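PDB 5I1V: CrmK from Actinoalloteichus sp. WH1-2216-6, which probably acts as an FAD-dependent oxidase with a covalently bound flavin, recycling shunt products in caerulomycin biosynthesis. Local coordinates for residues A[240-243]-A[244-248]; A[437-440]-A[441-444]. One frame throughout, in Å; residues are numbered along the deposited sequence.

Interaction 1: residues A[240-243]-A[244-248]; sequences YVRL and VSNFL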
loop_
_atom_site.group_PDB
_atom_site.type_symbol
_atom_site.label_atom_id
_atom_site.label_comp_id
_atom_site.label_asym_id
_atom_site.label_seq_id
_atom_site.Cartn_x
_atom_site.Cartn_y
_atom_site.Cartn_z
ATOM N N TYR A 240 30.764 13.913 5.863
ATOM C CA TYR A 240 29.842 13.686 4.752
ATOM C C TYR A 240 30.612 13.328 3.481
ATOM O O TYR A 240 30.283 12.323 2.829
ATOM C CB TYR A 240 28.938 14.889 4.507
ATOM C CG TYR A 240 28.024 14.666 3.324
ATOM C CD1 TYR A 240 26.823 13.981 3.481
ATOM C CD2 TYR A 240 28.369 15.113 2.049
ATOM C CE1 TYR A 240 25.984 13.771 2.416
ATOM C CE2 TYR A 240 27.523 14.900 0.964
ATOM C CZ TYR A 240 26.327 14.232 1.168
ATOM O OH TYR A 240 25.460 13.952 0.128
ATOM N N VAL A 241 31.615 14.143 3.127
ATOM C CA VAL A 241 32.389 13.948 1.891
ATOM C C VAL A 241 33.073 12.576 1.900
ATOM O O VAL A 241 33.005 11.813 0.924
ATOM C CB VAL A 241 33.400 15.108 1.615
ATOM C CG1 VAL A 241 34.292 14.800 0.398
ATOM C CG2 VAL A 241 32.672 16.442 1.401
ATOM N N ARG A 242 33.653 12.204 3.023
ATOM C CA ARG A 242 34.343 10.923 3.084
ATOM C C ARG A 242 33.383 9.712 2.980
ATOM O O ARG A 242 33.592 8.779 2.201
ATOM C CB ARG A 242 35.134 10.829 4.368
ATOM C CG ARG A 242 35.900 9.526 4.465
ATOM C CD ARG A 242 36.933 9.400 3.378
ATOM N NE ARG A 242 37.599 8.106 3.458
ATOM C CZ ARG A 242 38.706 7.858 4.158
ATOM N NH1 ARG A 242 39.295 8.819 4.872
ATOM N NH2 ARG A 242 39.222 6.640 4.154
ATOM N N LEU A 243 32.329 9.761 3.770
ATOM C CA LEU A 243 31.280 8.735 3.740
ATOM C C LEU A 243 30.690 8.460 2.348
ATOM O O LEU A 243 30.651 7.331 1.900
ATOM C CB LEU A 243 30.145 9.124 4.673
ATOM C CG LEU A 243 28.958 8.162 4.615
ATOM C CD1 LEU A 243 29.409 6.773 5.027
ATOM C CD2 LEU A 243 27.827 8.669 5.481
ATOM N N VAL A 244 30.222 9.494 1.677
ATOM C CA VAL A 244 29.723 9.327 0.317
ATOM C C VAL A 244 30.841 8.845 -0.623
ATOM O O VAL A 244 30.592 8.014 -1.503
ATOM C CB VAL A 244 29.120 10.634 -0.234
ATOM C CG1 VAL A 244 28.793 10.477 -1.717
ATOM C CG2 VAL A 244 27.900 11.021 0.561
ATOM N N SER A 245 32.046 9.408 -0.501
ATOM C CA SER A 245 33.196 8.934 -1.305
ATOM C C SER A 245 33.424 7.448 -1.079
ATOM O O SER A 245 33.640 6.697 -2.019
ATOM C CB SER A 245 34.489 9.704 -0.971
ATOM O OG SER A 245 34.319 11.054 -1.317
ATOM N N ASN A 246 33.406 7.017 0.178
ATOM C CA ASN A 246 33.567 5.586 0.479
ATOM C C ASN A 246 32.533 4.714 -0.200
ATOM O O ASN A 246 32.865 3.643 -0.689
ATOM C CB ASN A 246 33.528 5.304 1.966
ATOM C CG ASN A 246 34.758 5.837 2.682
ATOM O OD1 ASN A 246 35.737 6.209 2.037
ATOM N ND2 ASN A 246 34.713 5.861 3.991
ATOM N N PHE A 247 31.278 5.171 -0.153
ATOM C CA PHE A 247 30.157 4.470 -0.805
ATOM C C PHE A 247 30.398 4.360 -2.301
ATOM O O PHE A 247 30.361 3.285 -2.860
ATOM C CB PHE A 247 28.858 5.228 -0.554
ATOM C CG PHE A 247 27.634 4.519 -1.087
ATOM C CD1 PHE A 247 27.032 3.521 -0.351
ATOM C CD2 PHE A 247 27.090 4.856 -2.309
ATOM C CE1 PHE A 247 25.897 2.855 -0.828
ATOM C CE2 PHE A 247 25.963 4.186 -2.810
ATOM C CZ PHE A 247 25.358 3.203 -2.056
ATOM N N LEU A 248 30.696 5.487 -2.942
ATOM C CA LEU A 248 30.900 5.499 -4.389
ATOM C C LEU A 248 32.065 4.612 -4.798
ATOM O O LEU A 248 31.945 3.836 -5.771
ATOM C CB LEU A 248 31.092 6.912 -4.918
ATOM C CG LEU A 248 29.939 7.877 -4.659
ATOM C CD1 LEU A 248 30.286 9.267 -5.148
ATOM C CD2 LEU A 248 28.646 7.408 -5.272
HETATM O O HOH W 1 38.418 4.569 2.676
#

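Interaction 2: residues A[437-440]-A[441-444]; sequences TPDE and VNTG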
loop_
_atom_site.group_PDB
_atom_site.type_symbol
_atom_site.label_atom_id
_atom_site.label_comp_id
_atom_site.label_asym_id
_atom_site.label_seq_id
_atom_site.Cartn_x
_atom_site.Cartn_y
_atom_site.Cartn_z
ATOM N N THR A 437 25.367 15.895 -18.578
ATOM C CA THR A 437 25.644 15.687 -19.988
ATOM C C THR A 437 26.400 14.365 -20.145
ATOM O O THR A 437 27.391 14.163 -19.433
ATOM C CB THR A 437 26.599 16.794 -20.504
ATOM O OG1 THR A 437 27.787 16.783 -19.688
ATOM C CG2 THR A 437 25.956 18.127 -20.399
ATOM N N PRO A 438 25.978 13.484 -21.070
ATOM C CA PRO A 438 26.702 12.222 -21.149
ATOM C C PRO A 438 28.181 12.421 -21.473
ATOM O O PRO A 438 28.499 13.054 -22.475
ATOM C CB PRO A 438 26.005 11.473 -22.292
ATOM C CG PRO A 438 24.612 12.004 -22.281
ATOM C CD PRO A 438 24.689 13.416 -21.793
ATOM N N ASP A 439 29.048 11.902 -20.607
ATOM C CA ASP A 439 30.494 12.046 -20.756
ATOM C C ASP A 439 31.160 10.897 -20.004
ATOM O O ASP A 439 30.554 9.836 -19.827
ATOM C CB ASP A 439 30.952 13.436 -20.254
ATOM C CG ASP A 439 30.660 13.656 -18.771
ATOM O OD1 ASP A 439 30.590 12.667 -18.016
ATOM O OD2 ASP A 439 30.487 14.821 -18.344
ATOM N N GLU A 440 32.399 11.102 -19.555
ATOM C CA GLU A 440 33.174 10.042 -18.919
ATOM C C GLU A 440 32.770 9.760 -17.463
ATOM O O GLU A 440 33.149 8.736 -16.899
ATOM C CB GLU A 440 34.680 10.349 -19.046
ATOM C CG GLU A 440 35.270 11.358 -18.052
ATOM C CD GLU A 440 34.952 12.830 -18.338
ATOM O OE1 GLU A 440 34.547 13.198 -19.476
ATOM O OE2 GLU A 440 35.129 13.638 -17.394
ATOM N N VAL A 441 32.011 10.661 -16.848
ATOM C CA VAL A 441 31.494 10.415 -15.518
ATOM C C VAL A 441 29.967 10.357 -15.520
ATOM O O VAL A 441 29.406 9.491 -14.869
ATOM C CB VAL A 441 31.942 11.482 -14.510
ATOM C CG1 VAL A 441 31.236 11.283 -13.174
ATOM C CG2 VAL A 441 33.457 11.430 -14.315
ATOM N N ASN A 442 29.303 11.282 -16.205
ATOM C CA ASN A 442 27.844 11.243 -16.291
ATOM C C ASN A 442 27.403 10.378 -17.472
ATOM O O ASN A 442 28.055 10.373 -18.487
ATOM C CB ASN A 442 27.281 12.639 -16.485
ATOM C CG ASN A 442 27.816 13.623 -15.486
ATOM O OD1 ASN A 442 27.521 13.538 -14.299
ATOM N ND2 ASN A 442 28.595 14.584 -15.965
ATOM N N THR A 443 26.311 9.633 -17.337
ATOM C CA THR A 443 25.757 8.904 -18.476
ATOM C C THR A 443 24.438 9.520 -18.968
ATOM O O THR A 443 23.880 9.096 -19.988
ATOM C CB THR A 443 25.479 7.448 -18.101
ATOM O OG1 THR A 443 24.582 7.416 -16.986
ATOM C CG2 THR A 443 26.769 6.748 -17.725
ATOM N N GLY A 444 23.935 10.518 -18.253
ATOM C CA GLY A 444 22.673 11.147 -18.584
ATOM C C GLY A 444 21.636 11.004 -17.466
ATOM O O GLY A 444 21.965 11.023 -16.284
#

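Interaction 1: residues A[240-243]-A[244-248]
Arg242, which is exposed, and the buried Asn246 meet one turn apart on the flank of helix 237-253 facing the loop that holds Glu304 and Val306. Arg242 NE donates to Asn246 OD1 at 3.0 Å, with an N-H...O angle of 158°. The oxygen lies at the edge of the guanidinium, close to its plane. The amide plane stands almost upright against it, 88° away. Arg242 gets there because CG is anti to the backbone N (chi1 -179°) and the chain then bends at chi2. Its NH2 also donates to a water 2.7 Å away, which lies within 3.2 Å of Asn246 OD1.

One residue before Asn246, Ser245 grips Val241 O twice. Ser245 N is 3.0 Å from Val241 O, and Ser245 OG is 2.7 Å from it. The two donors come from opposite faces of the carbonyl plane. With OG anti to the carbonyl carbon, the hydroxyl points back to the turn before and reaches Val241 O.

Tyr240 and Val244 meet on the buried side. Val244 CG2 sits over one ring face, offset toward the rim, as a CH-pi contact 3.9 Å from the Tyr240 ring centroid. Leu363 and Cys270 touch the Tyr240 side chain.

Further out, Asn246 ND2 donates to the carbonyls of Leu302 and Glu304. These bonds fix the amide's rotation and turn OD1 to Arg242. Tyr240, Val244 and Phe247 instead pack among strands 265-271 and 374-379 and helix 353-364. The positive charge of Arg242 would probably polarise the Asn246 amide and strengthen its bonds to the two carbonyls.

Interaction 2: residues A[437-440]-A[441-444]
Asp439 and Asn442 clasp each other where the chain reverses into the weakly bonded strand 442-444, outermost in its sheet within this chain. The reversal holds an Asx turn, made by Asp439 OD1 and Val441 N, to which Asn442 adds bonds from its backbone and side chain. The side chains of Asp439 and Asn442 pass at a slant, with carboxylate and amide planes 40° apart. Asn442 ND2 reaches Asp439 OD2 on its syn side, 3.0 Å away and somewhat out of the carboxylate plane.

The other carboxylate oxygen takes two backbone donors. In the Asx turn, Val441 N is 2.7 Å from Asp439 OD1 and comes in on the anti side. Asn442 N is 2.6 Å from Asp439 OD1 and arrives nearly in line with the C-O bond. The two come from opposite faces of the carboxylate. Asp439 CG sits between its own backbone N and carbonyl carbon (chi1 62°), which folds the carboxylate over the turn. A backbone bond closes the reversal, with Asp439 N 2.8 Å from Asn442 O and nearly straight at 176°.

An alanine in place of Asp439 would remove both oxygens, so the amides of Val441 and Asn442 would probably lose their acceptor and the Asn442 side chain would be freer to turn.

The turn delivers the chain to the sheet. Val441 bonds to Arg348 through the backbone, and Thr443 and Gly444 to Asp346. The side chains of Val441 and Asn442 rest on Leu347. Gly444 has a positive phi, and a CB there would press on the carbonyl oxygen of Thr443. Asn442 CB lies 3.3 Å from Thr437 O, on the incoming arm of the reversal.

Interaction 1 comes first along the chain, on helix 237-253, and interaction 2 follows in the turn and edge strand at 437-444. Their centres are about 20 Å apart and their nearest atoms about 8 Å apart, so they do not touch. Both are tied to the same antiparallel sheet: the helix of interaction 1 packs on its strands 265-271 and 374-379, and strand 442-444 forms one end beside 339-347. Interaction 2 is nearer the flavin: the Thr443 side chain is about 14 Å from the bound FAD. Interaction 1 thus belongs to the helical cover of the sheet, and interaction 2 to its edge, on the way to Tyr446 of the FAD site.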